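Local coordinates for twin-arginine translocation pathway signal protein (Burkholderia phytofirmans, PDB 2RJO) that binds beta-D-galactopyranose in a pocket of its periplasmic-binding-protein fold and probably serves as the sugar-binding component of a periplasmic uptake or sensing system, at residues 42-46 / 47-51; 55-58 / 59-63; 213-216 / 217-221; 271-274 / 275-278; 290-293 / 294-297. All blocks are in the same frame, centred on the assembly; numbering follows the deposited sequence.

Contact 1 of 5, residues 42-46 / 47-51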
loop_
_atom_site.group_PDB
_atom_site.type_symbol
_atom_site.label_atom_id
_atom_site.label_comp_id
_atom_site.label_asym_id
_atom_site.label_seq_id
_atom_site.Cartn_x
_atom_site.Cartn_y
_atom_site.Cartn_z
ATOM N N THR A 42 11.283 5.861 9.461
ATOM C CA THR A 42 10.661 6.618 8.378
ATOM C C THR A 42 11.752 7.188 7.472
ATOM O O THR A 42 12.650 7.884 7.942
ATOM C CB THR A 42 9.804 7.783 8.925
ATOM O OG1 THR A 42 8.897 7.285 9.914
ATOM C CG2 THR A 42 8.982 8.422 7.796
ATOM N N THR A 43 11.665 6.891 6.178
ATOM C CA THR A 43 12.651 7.341 5.189
ATOM C C THR A 43 12.381 8.745 4.665
ATOM O O THR A 43 13.310 9.490 4.344
ATOM C CB THR A 43 12.676 6.409 3.963
ATOM O OG1 THR A 43 11.431 6.521 3.262
ATOM C CG2 THR A 43 12.894 4.968 4.386
ATOM N N GLU A 44 11.099 9.087 4.575
ATOM C CA GLU A 44 10.637 10.379 4.072
ATOM C C GLU A 44 10.988 10.557 2.596
ATOM O O GLU A 44 11.141 11.669 2.100
ATOM C CB GLU A 44 11.178 11.538 4.932
ATOM C CG GLU A 44 12.447 12.215 4.451
ATOM C CD GLU A 44 13.673 11.767 5.221
ATOM O OE1 GLU A 44 13.535 11.506 6.445
ATOM O OE2 GLU A 44 14.764 11.685 4.605
ATOM N N GLY A 45 11.099 9.433 1.892
ATOM C CA GLY A 45 11.379 9.472 0.467
ATOM C C GLY A 45 12.817 9.243 0.064
ATOM O O GLY A 45 13.125 9.121 -1.126
ATOM N N SER A 46 13.700 9.187 1.056
ATOM C CA SER A 46 15.118 8.978 0.809
ATOM C C SER A 46 15.502 7.512 0.921
ATOM O O SER A 46 15.593 6.985 2.021
ATOM C CB SER A 46 15.941 9.786 1.813
ATOM O OG SER A 46 17.323 9.656 1.546
ATOM N N SER A 47 15.716 6.850 -0.212
ATOM C CA SER A 47 16.111 5.443 -0.196
ATOM C C SER A 47 17.439 5.317 0.543
ATOM O O SER A 47 17.717 4.312 1.196
ATOM C CB SER A 47 16.276 4.912 -1.621
ATOM O OG SER A 47 15.029 4.817 -2.286
ATOM N N GLU A 48 18.256 6.358 0.426
ATOM C CA GLU A 48 19.569 6.411 1.062
ATOM C C GLU A 48 19.435 6.404 2.587
ATOM O O GLU A 48 20.178 5.712 3.287
ATOM C CB GLU A 48 20.304 7.674 0.598
ATOM C CG GLU A 48 20.185 7.990 -0.922
ATOM C CD GLU A 48 18.841 8.645 -1.340
ATOM O OE1 GLU A 48 18.328 9.517 -0.599
ATOM O OE2 GLU A 48 18.305 8.310 -2.425
ATOM N N LYS A 49 18.480 7.167 3.104
ATOM C CA LYS A 49 18.254 7.209 4.548
ATOM C C LYS A 49 17.690 5.879 5.057
ATOM O O LYS A 49 18.116 5.373 6.096
ATOM C CB LYS A 49 17.278 8.329 4.908
ATOM C CG LYS A 49 16.933 8.324 6.376
ATOM C CD LYS A 49 15.969 9.417 6.760
ATOM C CE LYS A 49 15.559 9.249 8.210
ATOM N NZ LYS A 49 14.666 10.333 8.647
ATOM N N GLY A 50 16.731 5.323 4.320
ATOM C CA GLY A 50 16.123 4.065 4.716
ATOM C C GLY A 50 17.105 2.926 4.893
ATOM O O GLY A 50 17.051 2.195 5.881
ATOM N N ILE A 51 18.017 2.764 3.945
ATOM C CA ILE A 51 18.977 1.681 4.060
ATOM C C ILE A 51 20.014 1.994 5.133
ATOM O O ILE A 51 20.499 1.097 5.831
ATOM C CB ILE A 51 19.668 1.403 2.708
ATOM C CG1 ILE A 51 20.536 0.156 2.824
ATOM C CG2 ILE A 51 20.515 2.572 2.303
ATOM C CD1 ILE A 51 19.778 -1.062 3.317
#
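Lys49 sets its CG anti to the backbone N (chi1 175°) and runs straight from there, which carries its amine back along the loop to Glu44. Glu44 bends at chi2 (-102°), and the two side chains cross at about a right angle. Lys49 NZ meets Glu44 OE1 at 2.7 Å in a salt bridge, on the syn lone pair of that oxygen. The carboxylate also rests against the aliphatic part of the lysine, with Glu44 OE1 3.2 Å from Lys49 CD. A second, weak hydrogen bond runs from Lys49 NZ to Thr42 O at 3.2 Å. The ammonium is thus shared between a carboxylate and a backbone carbonyl.

Ser46 is the N-cap of helix 47-60, and the loop before it follows strand 38-42, making a beta-alpha connection of the periplasmic binding protein fold. Ser46 OG accepts the capping bond from Lys49 N at 3.2 Å. Ser46 O takes the first regular helical bond, from Gly50 N at 3.1 Å. It is nearly straight (168°). Glu48 OE1 also approaches Ser46 OG, but the very short spacing makes the details doubtful.

Upstream, Thr43 to Ser46 form a type I' turn. Thr43 OG1 closes an ST turn by accepting from Gly45 N at 3.2 Å. The methyl of Thr43 presses on the helix backbone, with Thr43 CG2 only 3.4 Å from Gly50 CA. Ser47 OG hydrogen-bonds to Asp76 and Asn72, which ties the first residue of the helix to its surroundings. Thr43 also touches Arg13 of the galactose pocket.

Contact 2 of 5, residues 55-58 / 59-63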
loop_
_atom_site.group_PDB
_atom_site.type_symbol
_atom_site.label_atom_id
_atom_site.label_comp_id
_atom_site.label_asym_id
_atom_site.label_seq_id
_atom_site.Cartn_x
_atom_site.Cartn_y
_atom_site.Cartn_z
ATOM N N ARG A 55 20.719 -0.373 8.397
ATOM C CA ARG A 55 22.072 -0.845 8.686
ATOM C C ARG A 55 22.455 -0.474 10.112
ATOM O O ARG A 55 23.000 -1.285 10.852
ATOM C CB ARG A 55 23.087 -0.244 7.695
ATOM C CG ARG A 55 23.247 -1.050 6.401
ATOM C CD ARG A 55 23.951 -0.256 5.290
ATOM N NE ARG A 55 24.009 -1.028 4.051
ATOM C CZ ARG A 55 24.210 -0.510 2.840
ATOM N NH1 ARG A 55 24.377 0.801 2.684
ATOM N NH2 ARG A 55 24.230 -1.308 1.774
ATOM N N ALA A 56 22.168 0.756 10.504
ATOM C CA ALA A 56 22.498 1.188 11.852
ATOM C C ALA A 56 21.823 0.292 12.894
ATOM O O ALA A 56 22.429 -0.043 13.919
ATOM C CB ALA A 56 22.077 2.646 12.054
ATOM N N LEU A 57 20.580 -0.104 12.623
ATOM C CA LEU A 57 19.826 -0.945 13.549
ATOM C C LEU A 57 20.352 -2.384 13.534
ATOM O O LEU A 57 20.442 -3.034 14.576
ATOM C CB LEU A 57 18.329 -0.913 13.185
ATOM C CG LEU A 57 17.277 -1.202 14.266
ATOM C CD1 LEU A 57 15.864 -1.082 13.695
ATOM C CD2 LEU A 57 17.486 -2.583 14.801
ATOM N N LEU A 58 20.700 -2.883 12.353
ATOM C CA LEU A 58 21.213 -4.240 12.254
ATOM C C LEU A 58 22.485 -4.348 13.083
ATOM O O LEU A 58 22.763 -5.392 13.656
ATOM C CB LEU A 58 21.490 -4.608 10.794
ATOM C CG LEU A 58 20.286 -4.847 9.877
ATOM C CD1 LEU A 58 20.781 -5.104 8.460
ATOM C CD2 LEU A 58 19.467 -6.037 10.357
ATOM N N GLN A 59 23.236 -3.251 13.159
ATOM C CA GLN A 59 24.479 -3.200 13.926
ATOM C C GLN A 59 24.279 -3.162 15.439
ATOM O O GLN A 59 24.953 -3.890 16.175
ATOM C CB GLN A 59 25.302 -1.978 13.535
ATOM C CG GLN A 59 26.032 -2.089 12.223
ATOM C CD GLN A 59 26.950 -0.899 12.014
ATOM O OE1 GLN A 59 27.873 -0.660 12.813
ATOM N NE2 GLN A 59 26.698 -0.133 10.951
ATOM N N LYS A 60 23.377 -2.301 15.906
ATOM C CA LYS A 60 23.115 -2.182 17.336
ATOM C C LYS A 60 22.386 -3.374 17.937
ATOM O O LYS A 60 22.315 -3.502 19.150
ATOM C CB LYS A 60 22.318 -0.914 17.646
ATOM C CG LYS A 60 23.138 0.363 17.588
ATOM C CD LYS A 60 24.373 0.323 18.503
ATOM C CE LYS A 60 23.982 0.249 19.981
ATOM N NZ LYS A 60 25.190 -0.079 20.801
ATOM N N THR A 61 21.837 -4.246 17.100
ATOM C CA THR A 61 21.130 -5.416 17.608
ATOM C C THR A 61 21.923 -6.682 17.326
ATOM O O THR A 61 21.482 -7.779 17.651
ATOM C CB THR A 61 19.722 -5.574 16.977
ATOM O OG1 THR A 61 19.833 -5.619 15.551
ATOM C CG2 THR A 61 18.807 -4.420 17.385
ATOM N N GLY A 62 23.103 -6.523 16.735
ATOM C CA GLY A 62 23.908 -7.684 16.414
ATOM C C GLY A 62 23.097 -8.651 15.574
ATOM O O GLY A 62 23.263 -9.867 15.680
ATOM N N GLY A 63 22.207 -8.110 14.748
ATOM C CA GLY A 63 21.382 -8.947 13.898
ATOM C C GLY A 63 20.103 -9.462 14.537
ATOM O O GLY A 63 19.220 -9.953 13.835
#
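Leu57 O receives two donors from Thr61. The stronger is the hydroxyl, with Thr61 OG1 2.8 Å from Leu57 O and tilted 28° from the carbonyl plane. The backbone adds a weak bond, Thr61 N to Leu57 O at 3.1 Å. The hydroxyl can reach back because chi1 of Thr61 (56°) places OG1 between the backbone N and the carbonyl carbon. The same torsion sets the methyl of Thr61 against Leu57. Thr61 CG2 lies 3.4 Å from Leu57 CD2, a close fit for two methyls.

Earlier in the turn the pairing is plainly helical. Arg55 O is satisfied by Gln59 N at 3.0 Å, and Ala56 O by Lys60 N at 3.2 Å. The aliphatic start of the Gln59 side chain passes close to Arg55 O, through CG.

Helix 47-60 then ends in a Schellman motif, with Gly62 as the residue of positive phi. Gly63 N donates to Leu58 O at 3.0 Å. Gly62 N donates to Gln59 O at 3.3 Å. These two bonds take up carbonyls of the last turn that no longer have helical donors ahead of them, and they turn the chain toward strand 65-69. Both glycines have positive phi, a conformation glycine adopts readily.

The apolar side of the turn faces helix 74-87 and the sheet. Leu58 packs on Ala83 and Ala87 of helix 74-87 and on Leu65. Leu57 reaches Ala9, Val39 and Leu41 of the sheet, while Ala56, Gln59 and Lys60 face solvent.

Contact 3 of 5, residues 213-216 / 217-221; sequences IEAL and RAEGL
Leu216 and Leu221 meet where a Schellman motif closes helix 206-218, with Gly220 as the C-prime residue of positive phi. This helix is the middle element of a beta-alpha-beta unit between strands 198-203 and 227-228. Leu216 lies on the packed side. Its CD2 is 4.3 Å from Leu221 CB, and its side chain also rests on Ile225. Ala215 is buried as well, against Met187 and Met191 of helix 180-194. Ile213 is buried too, against Leu245.

The outer side is looser and more polar. Glu214, Arg217 and Ala218 are exposed, and much of what joins them across the turn is backbone. Arg217 N donates to Ile213 O at 2.9 Å, and Ala218 N to Glu214 O at 3.2 Å. The arginine side chain starts anti to its own backbone N and bends at chi3 (-66°), which brings the guanidinium back toward Ile213, with its NH1/NH2 end at the CG2 methyl. There NH1 and NH2 of Arg217 sit equally far, 3.7 Å, from Ile213 CG2. Glu214 CA lies near the guanidinium plane, at its edge. The charge of Arg217 is answered outside the turn, by a salt bridge from NH2 to Glu244.

Past the last helical turn, Gly220 N donates to Arg217 O at 3.2 Å. Leu216 O is gripped twice. Glu219 N reaches it at 2.8 Å and Leu221 N at 2.9 Å. Both donors stand well above the carbonyl plane, and they come to Leu216 O from its opposite faces.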
loop_
_atom_site.group_PDB
_atom_site.type_symbol
_atom_site.label_atom_id
_atom_site.label_comp_id
_atom_site.label_asym_id
_atom_site.label_seq_id
_atom_site.Cartn_x
_atom_site.Cartn_y
_atom_site.Cartn_z
ATOM N N ILE A 213 -9.551 15.941 -4.246
ATOM C CA ILE A 213 -10.794 16.445 -3.684
ATOM C C ILE A 213 -10.627 17.798 -3.000
ATOM O O ILE A 213 -11.579 18.565 -2.911
ATOM C CB ILE A 213 -11.397 15.439 -2.694
ATOM C CG1 ILE A 213 -11.801 14.167 -3.449
ATOM C CG2 ILE A 213 -12.586 16.059 -1.985
ATOM C CD1 ILE A 213 -12.199 12.993 -2.554
ATOM N N GLU A 214 -9.427 18.099 -2.518
ATOM C CA GLU A 214 -9.189 19.388 -1.875
ATOM C C GLU A 214 -9.168 20.489 -2.922
ATOM O O GLU A 214 -9.555 21.625 -2.653
ATOM C CB GLU A 214 -7.869 19.383 -1.118
ATOM C CG GLU A 214 -7.903 18.561 0.159
ATOM C CD GLU A 214 -6.528 18.412 0.781
ATOM O OE1 GLU A 214 -5.617 17.910 0.086
ATOM O OE2 GLU A 214 -6.360 18.797 1.964
ATOM N N ALA A 215 -8.704 20.144 -4.116
ATOM C CA ALA A 215 -8.651 21.081 -5.219
ATOM C C ALA A 215 -10.081 21.287 -5.723
ATOM O O ALA A 215 -10.493 22.410 -6.001
ATOM C CB ALA A 215 -7.764 20.531 -6.327
ATOM N N LEU A 216 -10.838 20.202 -5.850
ATOM C CA LEU A 216 -12.227 20.311 -6.294
ATOM C C LEU A 216 -13.021 21.174 -5.310
ATOM O O LEU A 216 -13.776 22.056 -5.715
ATOM C CB LEU A 216 -12.885 18.935 -6.379
ATOM C CG LEU A 216 -12.326 17.964 -7.411
ATOM C CD1 LEU A 216 -13.026 16.616 -7.242
ATOM C CD2 LEU A 216 -12.516 18.513 -8.813
ATOM N N ARG A 217 -12.843 20.914 -4.019
ATOM C CA ARG A 217 -13.533 21.671 -2.985
ATOM C C ARG A 217 -13.227 23.166 -3.123
ATOM O O ARG A 217 -14.097 24.009 -2.915
ATOM C CB ARG A 217 -13.107 21.168 -1.604
ATOM C CG ARG A 217 -13.677 21.973 -0.441
ATOM C CD ARG A 217 -13.317 21.349 0.917
ATOM N NE ARG A 217 -13.945 20.040 1.104
ATOM C CZ ARG A 217 -13.366 18.873 0.831
ATOM N NH1 ARG A 217 -12.125 18.828 0.360
ATOM N NH2 ARG A 217 -14.040 17.740 1.012
ATOM N N ALA A 218 -11.990 23.489 -3.488
ATOM C CA ALA A 218 -11.583 24.884 -3.657
ATOM C C ALA A 218 -12.286 25.540 -4.850
ATOM O O ALA A 218 -12.378 26.760 -4.929
ATOM C CB ALA A 218 -10.075 24.971 -3.838
ATOM N N GLU A 219 -12.779 24.725 -5.777
ATOM C CA GLU A 219 -13.465 25.242 -6.951
ATOM C C GLU A 219 -14.959 24.936 -6.916
ATOM O O GLU A 219 -15.656 25.068 -7.926
ATOM C CB GLU A 219 -12.811 24.669 -8.214
ATOM C CG GLU A 219 -11.395 25.240 -8.421
ATOM C CD GLU A 219 -10.406 24.228 -8.976
ATOM O OE1 GLU A 219 -10.263 23.148 -8.366
ATOM O OE2 GLU A 219 -9.759 24.514 -10.011
ATOM N N GLY A 220 -15.441 24.528 -5.746
ATOM C CA GLY A 220 -16.853 24.223 -5.572
ATOM C C GLY A 220 -17.379 23.093 -6.436
ATOM O O GLY A 220 -18.497 23.166 -6.944
ATOM N N LEU A 221 -16.575 22.048 -6.610
ATOM C CA LEU A 221 -16.992 20.905 -7.406
ATOM C C LEU A 221 -16.863 19.606 -6.623
ATOM O O LEU A 221 -17.175 18.534 -7.135
ATOM C CB LEU A 221 -16.169 20.827 -8.692
ATOM C CG LEU A 221 -16.471 21.969 -9.668
ATOM C CD1 LEU A 221 -15.460 21.977 -10.802
ATOM C CD2 LEU A 221 -17.881 21.798 -10.193
#

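Contact 4 of 5, residues 271-274 / 275-278; sequences KIDL and ATLP
Leu274, Leu277 and Asp273 carry most of this local contact. The two leucines meet loosely through their methyls, with Leu274 CD1 4.3 Å from Leu277 CD2. The other methyl of Leu277 packs much closer to the backbone. Leu277 has CG anti to the carbonyl carbon (chi1 -83°), and the bend at chi2 then points CD1 at the Asp273 carbonyl. Leu277 CD1 lies just 3.0 Å from Asp273 O, a very tight approach for a methyl.

Asp273 works through its carboxylate. Thr276 OG1 donates to Asp273 OD1 at 2.7 Å. The hydroxyl does not come in at the edge of the group; it sits almost squarely above the carboxylate plane, 83° out of it. The backbone N of Thr276 adds a weak bond to the same OD1. The side chains of Asp273 and Thr276 cross obliquely.

Two successive backbone bonds of the i to i+3 kind give the turn its 3-10 character. Thr276 N donates to Asp273 O at 2.7 Å, and Leu277 N to Leu274 O at 3.1 Å. The second is nearly straight at hydrogen (168°). This short 3-10 turn belongs to the connection between helix 253-268 and strand 283-291, on the surface of the protein.

The outer side, with Asp273, Ala275 and Thr276, is exposed. Leu274 is buried, and packs on Ala267 of helix 253-268, on Pro108 and on Arg282. Leu277 rests on Tyr314, which Ile272 also touches.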
loop_
_atom_site.group_PDB
_atom_site.type_symbol
_atom_site.label_atom_id
_atom_site.label_comp_id
_atom_site.label_asym_id
_atom_site.label_seq_id
_atom_site.Cartn_x
_atom_site.Cartn_y
_atom_site.Cartn_z
ATOM N N LYS A 271 9.139 -21.347 14.617
ATOM C CA LYS A 271 7.775 -21.817 14.839
ATOM C C LYS A 271 7.203 -22.263 13.490
ATOM O O LYS A 271 6.254 -23.042 13.437
ATOM C CB LYS A 271 6.898 -20.708 15.446
ATOM C CG LYS A 271 7.259 -20.363 16.886
ATOM C CD LYS A 271 6.489 -19.158 17.436
ATOM C CE LYS A 271 5.011 -19.460 17.647
ATOM N NZ LYS A 271 4.788 -20.501 18.705
ATOM N N ILE A 272 7.782 -21.761 12.399
ATOM C CA ILE A 272 7.338 -22.139 11.063
ATOM C C ILE A 272 8.517 -22.637 10.232
ATOM O O ILE A 272 9.625 -22.122 10.338
ATOM C CB ILE A 272 6.644 -20.970 10.334
ATOM C CG1 ILE A 272 7.511 -19.707 10.388
ATOM C CG2 ILE A 272 5.294 -20.695 10.970
ATOM C CD1 ILE A 272 6.880 -18.526 9.647
ATOM N N ASP A 273 8.266 -23.645 9.399
ATOM C CA ASP A 273 9.306 -24.244 8.569
ATOM C C ASP A 273 9.353 -23.641 7.160
ATOM O O ASP A 273 8.930 -24.276 6.183
ATOM C CB ASP A 273 9.068 -25.753 8.469
ATOM C CG ASP A 273 10.250 -26.489 7.894
ATOM O OD1 ASP A 273 10.883 -25.972 6.945
ATOM O OD2 ASP A 273 10.543 -27.601 8.390
ATOM N N LEU A 274 9.883 -22.424 7.069
ATOM C CA LEU A 274 10.007 -21.698 5.807
ATOM C C LEU A 274 10.291 -22.540 4.574
ATOM O O LEU A 274 9.600 -22.423 3.558
ATOM C CB LEU A 274 11.101 -20.634 5.931
ATOM C CG LEU A 274 10.602 -19.209 6.169
ATOM C CD1 LEU A 274 9.541 -19.212 7.241
ATOM C CD2 LEU A 274 11.761 -18.312 6.552
ATOM N N ALA A 275 11.315 -23.381 4.662
ATOM C CA ALA A 275 11.719 -24.229 3.543
ATOM C C ALA A 275 10.604 -25.102 2.973
ATOM O O ALA A 275 10.642 -25.445 1.794
ATOM C CB ALA A 275 12.889 -25.109 3.961
ATOM N N THR A 276 9.615 -25.441 3.794
ATOM C CA THR A 276 8.510 -26.302 3.367
ATOM C C THR A 276 7.206 -25.579 3.012
ATOM O O THR A 276 6.200 -26.223 2.711
ATOM C CB THR A 276 8.179 -27.311 4.469
ATOM O OG1 THR A 276 9.332 -27.488 5.303
ATOM C CG2 THR A 276 7.795 -28.653 3.865
ATOM N N LEU A 277 7.204 -24.250 3.050
ATOM C CA LEU A 277 5.987 -23.499 2.736
ATOM C C LEU A 277 5.681 -23.429 1.246
ATOM O O LEU A 277 6.588 -23.389 0.417
ATOM C CB LEU A 277 6.090 -22.064 3.258
ATOM C CG LEU A 277 5.775 -21.676 4.694
ATOM C CD1 LEU A 277 6.569 -22.514 5.653
ATOM C CD2 LEU A 277 6.103 -20.200 4.875
ATOM N N PRO A 278 4.391 -23.417 0.886
ATOM C CA PRO A 278 4.074 -23.330 -0.540
ATOM C C PRO A 278 4.552 -21.946 -0.983
ATOM O O PRO A 278 4.788 -21.064 -0.141
ATOM C CB PRO A 278 2.550 -23.449 -0.568
ATOM C CG PRO A 278 2.252 -24.289 0.643
ATOM C CD PRO A 278 3.181 -23.695 1.684
#

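Contact 5 of 5, residues 290-293 / 294-297; sequences FVTK and TNVQ
Asn295 turns its carboxamide back onto the end of strand 283-291 and grips the backbone there twice. Its OD1 accepts from Thr292 N at 2.8 Å, nearly straight (172°) and in the carbonyl plane. Its ND2 donates to Phe290 O at 3.0 Å, on a lone pair of that carbonyl. One amide thus serves a donor and an acceptor two residues apart in the backbone, which fixes its rotation. Chi1 of Asn295 (72°) lodges CG between the backbone N and the carbonyl carbon, a torsion that folds the amide back toward residues 290-292.

Thr292 O also holds the turn. It accepts from Asn295 N at 3.1 Å and weakly from Val296 N. Thr294 OG1 lies close to the methyl Thr292 CG2, at 3.0 Å. Val291 CG2 touches Val296, 4.2 Å from its CB. A water accepts from Gln297 N and donates to Lys293 O, bridging a pair four residues apart at the helix start.

Farther out, Val291 pairs through its backbone with Ser248 of strand 248-250. Val291, Lys293 and Val296 all touch Ile240 of helix 234-241, and Phe290 packs on helix 118-132.

Asn295 occupies the N-cap position of helix 296-302, yet its side chain makes no capping bond. It instead fastens the tight strand-to-helix turn of a beta-alpha connection.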
loop_
_atom_site.group_PDB
_atom_site.type_symbol
_atom_site.label_atom_id
_atom_site.label_comp_id
_atom_site.label_asym_id
_atom_site.label_seq_id
_atom_site.Cartn_x
_atom_site.Cartn_y
_atom_site.Cartn_z
ATOM N N PHE A 290 -13.112 -4.234 -1.395
ATOM C CA PHE A 290 -13.497 -3.112 -2.227
ATOM C C PHE A 290 -14.507 -2.355 -1.373
ATOM O O PHE A 290 -15.413 -2.966 -0.809
ATOM C CB PHE A 290 -14.170 -3.605 -3.495
ATOM C CG PHE A 290 -14.410 -2.527 -4.504
ATOM C CD1 PHE A 290 -13.342 -1.909 -5.148
ATOM C CD2 PHE A 290 -15.700 -2.122 -4.812
ATOM C CE1 PHE A 290 -13.561 -0.909 -6.104
ATOM C CE2 PHE A 290 -15.927 -1.129 -5.760
ATOM C CZ PHE A 290 -14.860 -0.519 -6.400
ATOM N N VAL A 291 -14.361 -1.039 -1.268
ATOM C CA VAL A 291 -15.278 -0.269 -0.438
ATOM C C VAL A 291 -15.975 0.849 -1.198
ATOM O O VAL A 291 -15.357 1.584 -1.962
ATOM C CB VAL A 291 -14.544 0.318 0.798
ATOM C CG1 VAL A 291 -13.328 1.102 0.361
ATOM C CG2 VAL A 291 -15.483 1.218 1.592
ATOM N N THR A 292 -17.276 0.954 -0.975
ATOM C CA THR A 292 -18.120 1.959 -1.603
ATOM C C THR A 292 -19.174 2.345 -0.555
ATOM O O THR A 292 -19.184 1.767 0.523
ATOM C CB THR A 292 -18.789 1.376 -2.862
ATOM O OG1 THR A 292 -19.587 2.382 -3.491
ATOM C CG2 THR A 292 -19.667 0.197 -2.499
ATOM N N LYS A 293 -20.049 3.303 -0.850
ATOM C CA LYS A 293 -21.041 3.704 0.141
ATOM C C LYS A 293 -21.918 2.568 0.644
ATOM O O LYS A 293 -22.419 2.626 1.767
ATOM C CB LYS A 293 -21.943 4.845 -0.374
ATOM C CG LYS A 293 -21.492 6.229 0.124
ATOM C CD LYS A 293 -22.580 7.323 0.035
ATOM C CE LYS A 293 -22.762 7.853 -1.379
ATOM N NZ LYS A 293 -23.806 8.937 -1.464
ATOM N N THR A 294 -22.095 1.528 -0.164
ATOM C CA THR A 294 -22.948 0.426 0.261
ATOM C C THR A 294 -22.365 -0.396 1.405
ATOM O O THR A 294 -23.109 -0.936 2.223
ATOM C CB THR A 294 -23.301 -0.489 -0.922
ATOM O OG1 THR A 294 -22.130 -1.163 -1.384
ATOM C CG2 THR A 294 -23.890 0.341 -2.056
ATOM N N ASN A 295 -21.042 -0.473 1.495
ATOM C CA ASN A 295 -20.439 -1.224 2.591
ATOM C C ASN A 295 -19.488 -0.362 3.406
ATOM O O ASN A 295 -18.790 -0.867 4.279
ATOM C CB ASN A 295 -19.679 -2.434 2.051
ATOM C CG ASN A 295 -18.396 -2.044 1.352
ATOM O OD1 ASN A 295 -18.349 -1.030 0.663
ATOM N ND2 ASN A 295 -17.350 -2.851 1.518
ATOM N N VAL A 296 -19.464 0.941 3.144
ATOM C CA VAL A 296 -18.536 1.802 3.868
ATOM C C VAL A 296 -18.694 1.765 5.384
ATOM O O VAL A 296 -17.711 1.759 6.110
ATOM C CB VAL A 296 -18.629 3.266 3.401
ATOM C CG1 VAL A 296 -19.999 3.850 3.734
ATOM C CG2 VAL A 296 -17.519 4.075 4.052
ATOM N N GLN A 297 -19.927 1.736 5.865
ATOM C CA GLN A 297 -20.143 1.714 7.299
ATOM C C GLN A 297 -19.467 0.511 7.961
ATOM O O GLN A 297 -18.936 0.628 9.065
ATOM C CB GLN A 297 -21.640 1.733 7.604
ATOM C CG GLN A 297 -21.976 1.834 9.083
ATOM C CD GLN A 297 -21.993 0.485 9.775
ATOM O OE1 GLN A 297 -22.734 -0.421 9.372
ATOM N NE2 GLN A 297 -21.181 0.340 10.830
HETATM O O HOH W 1 -22.587 1.512 4.640
#

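Contacts 1 and 2 mark the start and end of helix 47-60, and their centres lie 17 Å apart. Contact 3 ends a helix in the same way as contact 2, by a Schellman motif, but the two are 47 Å apart between centres, on opposite sides of the chain's centre. Contact 5 is the nearest neighbour of contact 3, at 23 Å between centres. Contact 4 is 26 Å from contact 2 and 51 Å from contact 3, again between centres. The side chain of Thr43 in contact 1 is about 9 Å from the bound galactose. The side chain of Val291 in contact 5 is about 12 Å from the bound galactose. No residue of the five contacts belongs to the sugar pocket.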